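Long-range contact in copper homeostasis operon regulatory protein (Thermus thermophilus, PDB 3AAI), which probably binds operator DNA as a metal-responsive transcriptional repressor that controls copper homeostasis genes: residues 17-22 and 55-60. Residues are numbered along the deposited sequence; the frame is centred on the assembly and turned at random.
Sequences RRRLLS and LDRVGE
Arg19 runs alongside Val58 and reaches Arg57 where segments 17-22 and 55-60, nearly antiparallel at 168°, pack on each other in the four-helix bundle. Its CB starts the contact, 3.5 Å from CG2 of Val58, the two side chains running in opposite senses. Farther out, CD of Arg19 still skirts that methyl at 4.1 Å. A bend at chi3 (66°) swings the guanidinium over to the side chain of Arg57, where NH1 of Arg19 stands 4.0 Å from CB of Arg57. NH2 of Arg19 ends 3.3 Å from NE of Arg57, arriving at the edge of that guanidinium and near its plane. Both nitrogens are donors, so no bond joins them, and the guanidinium planes, 41° apart, do not stack.

On the buried side the packing is wholly aliphatic. CD2 of Leu20 touches CG2 of Val58 at 3.8 Å and, at the same separation, CD2 of Leu55, whose side chain crosses that of Leu20 at about a right angle. Branched at CB, valine offers one methyl to both Arg19 and Leu20, whereas the longer leucines extend into the dimer interface, Leu20 against Leu31 and Leu55 against Val51 of a second subunit. Cutting Arg19 back to an alanine would keep the CB contact but is likely to leave CG2 of Val58 and the CB and CD of Arg57 without the cover of its longer chain. Cohesion here therefore comes from hydrocarbon, including the arginine's own methylenes, while the two like charges at the margin probably add no attraction and are likely to depend on solvent for screening.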
ATOM      1  N   ARG A  17      15.524  -1.727  17.565  1.00 37.75           N
ATOM      2  CA  ARG A  17      14.989  -1.200  18.816  1.00 40.28           C
ATOM      3  C   ARG A  17      15.138   0.312  18.885  1.00 37.12           C
ATOM      4  O   ARG A  17      14.226   1.021  19.312  1.00 33.28           O
ATOM      5  CB  ARG A  17      15.694  -1.810  20.029  1.00 43.12           C
ATOM      6  CG  ARG A  17      15.414  -3.280  20.273  1.00 52.19           C
ATOM      7  CD  ARG A  17      15.647  -3.607  21.736  1.00 56.36           C
ATOM      8  NE  ARG A  17      14.625  -2.982  22.574  1.00 70.51           N
ATOM      9  CZ  ARG A  17      14.746  -2.761  23.879  1.00 72.46           C
ATOM     10  NH1 ARG A  17      15.859  -3.109  24.517  1.00 74.55           N
ATOM     11  NH2 ARG A  17      13.747  -2.200  24.551  1.00 65.40           N
ATOM     12  N   ARG A  18      16.300   0.800  18.475  1.00 37.06           N
ATOM     13  CA  ARG A  18      16.563   2.222  18.499  1.00 39.64           C
ATOM     14  C   ARG A  18      15.611   2.948  17.562  1.00 36.36           C
ATOM     15  O   ARG A  18      15.032   3.970  17.927  1.00 33.33           O
ATOM     16  CB  ARG A  18      18.020   2.485  18.112  1.00 43.14           C
ATOM     17  CG  ARG A  18      18.998   1.801  19.066  1.00 60.59           C
ATOM     18  CD  ARG A  18      20.427   2.297  18.912  1.00 68.85           C
ATOM     19  NE  ARG A  18      20.541   3.727  19.191  1.00 77.33           N
ATOM     20  CZ  ARG A  18      21.694   4.362  19.377  1.00 76.79           C
ATOM     21  NH1 ARG A  18      21.702   5.667  19.622  1.00 78.38           N
ATOM     22  NH2 ARG A  18      22.838   3.693  19.332  1.00 81.40           N
ATOM     23  N   ARG A  19      15.417   2.406  16.366  1.00 31.78           N
ATOM     24  CA  ARG A  19      14.526   3.043  15.410  1.00 29.94           C
ATOM     25  C   ARG A  19      13.073   2.981  15.858  1.00 33.50           C
ATOM     26  O   ARG A  19      12.310   3.927  15.660  1.00 33.54           O
ATOM     27  CB  ARG A  19      14.679   2.394  14.033  1.00 41.07           C
ATOM     28  CG  ARG A  19      16.128   2.276  13.585  1.00 53.68           C
ATOM     29  CD  ARG A  19      16.237   2.091  12.085  1.00 50.37           C
ATOM     30  NE  ARG A  19      15.779   3.286  11.390  1.00 63.39           N
ATOM     31  CZ  ARG A  19      15.858   3.473  10.078  1.00 63.49           C
ATOM     32  NH1 ARG A  19      16.382   2.535   9.299  1.00 59.69           N
ATOM     33  NH2 ARG A  19      15.411   4.605   9.548  1.00 49.46           N
ATOM     34  N   LEU A  20      12.688   1.879  16.489  1.00 29.68           N
ATOM     35  CA  LEU A  20      11.314   1.745  16.925  1.00 30.10           C
ATOM     36  C   LEU A  20      11.023   2.552  18.176  1.00 28.07           C
ATOM     37  O   LEU A  20       9.877   2.913  18.436  1.00 27.50           O
ATOM     38  CB  LEU A  20      10.975   0.269  17.133  1.00 29.26           C
ATOM     39  CG  LEU A  20      10.944  -0.541  15.833  1.00 29.21           C
ATOM     40  CD1 LEU A  20      10.634  -1.989  16.156  1.00 28.05           C
ATOM     41  CD2 LEU A  20       9.890   0.039  14.891  1.00 33.61           C
ATOM     42  N   LEU A  21      12.064   2.828  18.957  1.00 28.35           N
ATOM     43  CA  LEU A  21      11.900   3.623  20.168  1.00 30.85           C
ATOM     44  C   LEU A  21      11.538   5.053  19.739  1.00 21.59           C
ATOM     45  O   LEU A  21      10.658   5.676  20.319  1.00 30.53           O
ATOM     46  CB  LEU A  21      13.191   3.616  20.994  1.00 33.56           C
ATOM     47  CG  LEU A  21      13.099   4.306  22.360  1.00 39.84           C
ATOM     48  CD1 LEU A  21      11.977   3.672  23.170  1.00 37.46           C
ATOM     49  CD2 LEU A  21      14.428   4.182  23.105  1.00 39.08           C
ATOM     50  N   SER A  22      12.199   5.551  18.700  1.00 27.95           N
ATOM     51  CA  SER A  22      11.901   6.887  18.196  1.00 34.99           C
ATOM     52  C   SER A  22      10.512   6.887  17.570  1.00 33.40           C
ATOM     53  O   SER A  22       9.724   7.807  17.782  1.00 36.63           O
ATOM     54  CB  SER A  22      12.934   7.316  17.153  1.00 35.53           C
ATOM     55  OG  SER A  22      14.219   7.422  17.731  1.00 41.60           O
ATOM     56  N   LEU A  55       8.354   2.919  10.293  1.00 27.56           N
ATOM     57  CA  LEU A  55       8.091   1.504  10.540  1.00 32.36           C
ATOM     58  C   LEU A  55       8.517   0.705   9.315  1.00 30.06           C
ATOM     59  O   LEU A  55       9.163  -0.336   9.438  1.00 36.39           O
ATOM     60  CB  LEU A  55       6.601   1.280  10.835  1.00 26.55           C
ATOM     61  CG  LEU A  55       6.061   1.978  12.090  1.00 38.11           C
ATOM     62  CD1 LEU A  55       4.566   1.731  12.203  1.00 40.22           C
ATOM     63  CD2 LEU A  55       6.779   1.467  13.333  1.00 31.02           C
ATOM     64  N   ASP A  56       8.165   1.211   8.137  1.00 33.54           N
ATOM     65  CA  ASP A  56       8.525   0.583   6.867  1.00 32.84           C
ATOM     66  C   ASP A  56      10.038   0.422   6.734  1.00 37.18           C
ATOM     67  O   ASP A  56      10.518  -0.621   6.288  1.00 34.79           O
ATOM     68  CB  ASP A  56       8.016   1.427   5.698  1.00 44.29           C
ATOM     69  CG  ASP A  56       6.594   1.092   5.312  1.00 52.61           C
ATOM     70  OD1 ASP A  56       5.957   1.917   4.622  1.00 58.64           O
ATOM     71  OD2 ASP A  56       6.117  -0.001   5.685  1.00 64.92           O
ATOM     72  N   ARG A  57      10.788   1.457   7.108  1.00 33.13           N
ATOM     73  CA  ARG A  57      12.247   1.399   7.026  1.00 35.96           C
ATOM     74  C   ARG A  57      12.828   0.323   7.945  1.00 37.14           C
ATOM     75  O   ARG A  57      13.848  -0.293   7.627  1.00 33.26           O
ATOM     76  CB  ARG A  57      12.865   2.764   7.356  1.00 38.01           C
ATOM     77  CG  ARG A  57      12.624   3.808   6.267  1.00 47.34           C
ATOM     78  CD  ARG A  57      13.503   5.038   6.454  1.00 53.06           C
ATOM     79  NE  ARG A  57      13.079   5.874   7.575  1.00 51.63           N
ATOM     80  CZ  ARG A  57      11.989   6.637   7.572  1.00 55.68           C
ATOM     81  NH1 ARG A  57      11.687   7.364   8.641  1.00 54.05           N
ATOM     82  NH2 ARG A  57      11.204   6.678   6.503  1.00 47.85           N
ATOM     83  N   VAL A  58      12.192   0.105   9.090  1.00 34.04           N
ATOM     84  CA  VAL A  58      12.662  -0.928   9.999  1.00 34.07           C
ATOM     85  C   VAL A  58      12.327  -2.294   9.386  1.00 31.95           C
ATOM     86  O   VAL A  58      13.152  -3.202   9.390  1.00 33.29           O
ATOM     87  CB  VAL A  58      12.001  -0.808  11.384  1.00 35.05           C
ATOM     88  CG1 VAL A  58      12.398  -2.005  12.257  1.00 37.33           C
ATOM     89  CG2 VAL A  58      12.448   0.493  12.056  1.00 34.51           C
ATOM     90  N   GLY A  59      11.114  -2.431   8.862  1.00 29.24           N
ATOM     91  CA  GLY A  59      10.722  -3.687   8.248  1.00 32.34           C
ATOM     92  C   GLY A  59      11.652  -3.990   7.086  1.00 35.12           C
ATOM     93  O   GLY A  59      12.007  -5.143   6.837  1.00 30.88           O
ATOM     94  N   GLU A  60      12.052  -2.937   6.377  1.00 30.23           N
ATOM     95  CA  GLU A  60      12.950  -3.064   5.239  1.00 33.20           C
ATOM     96  C   GLU A  60      14.298  -3.613   5.679  1.00 37.73           C
ATOM     97  O   GLU A  60      14.854  -4.512   5.050  1.00 40.26           O
ATOM     98  CB  GLU A  60      13.155  -1.699   4.583  1.00 37.92           C
ATOM     99  CG  GLU A  60      13.885  -1.754   3.256  1.00 50.22           C
ATOM    100  CD  GLU A  60      14.071  -0.386   2.633  1.00 49.91           C
ATOM    101  OE1 GLU A  60      13.135   0.435   2.721  1.00 53.70           O
ATOM    102  OE2 GLU A  60      15.147  -0.138   2.047  1.00 51.98           O
TER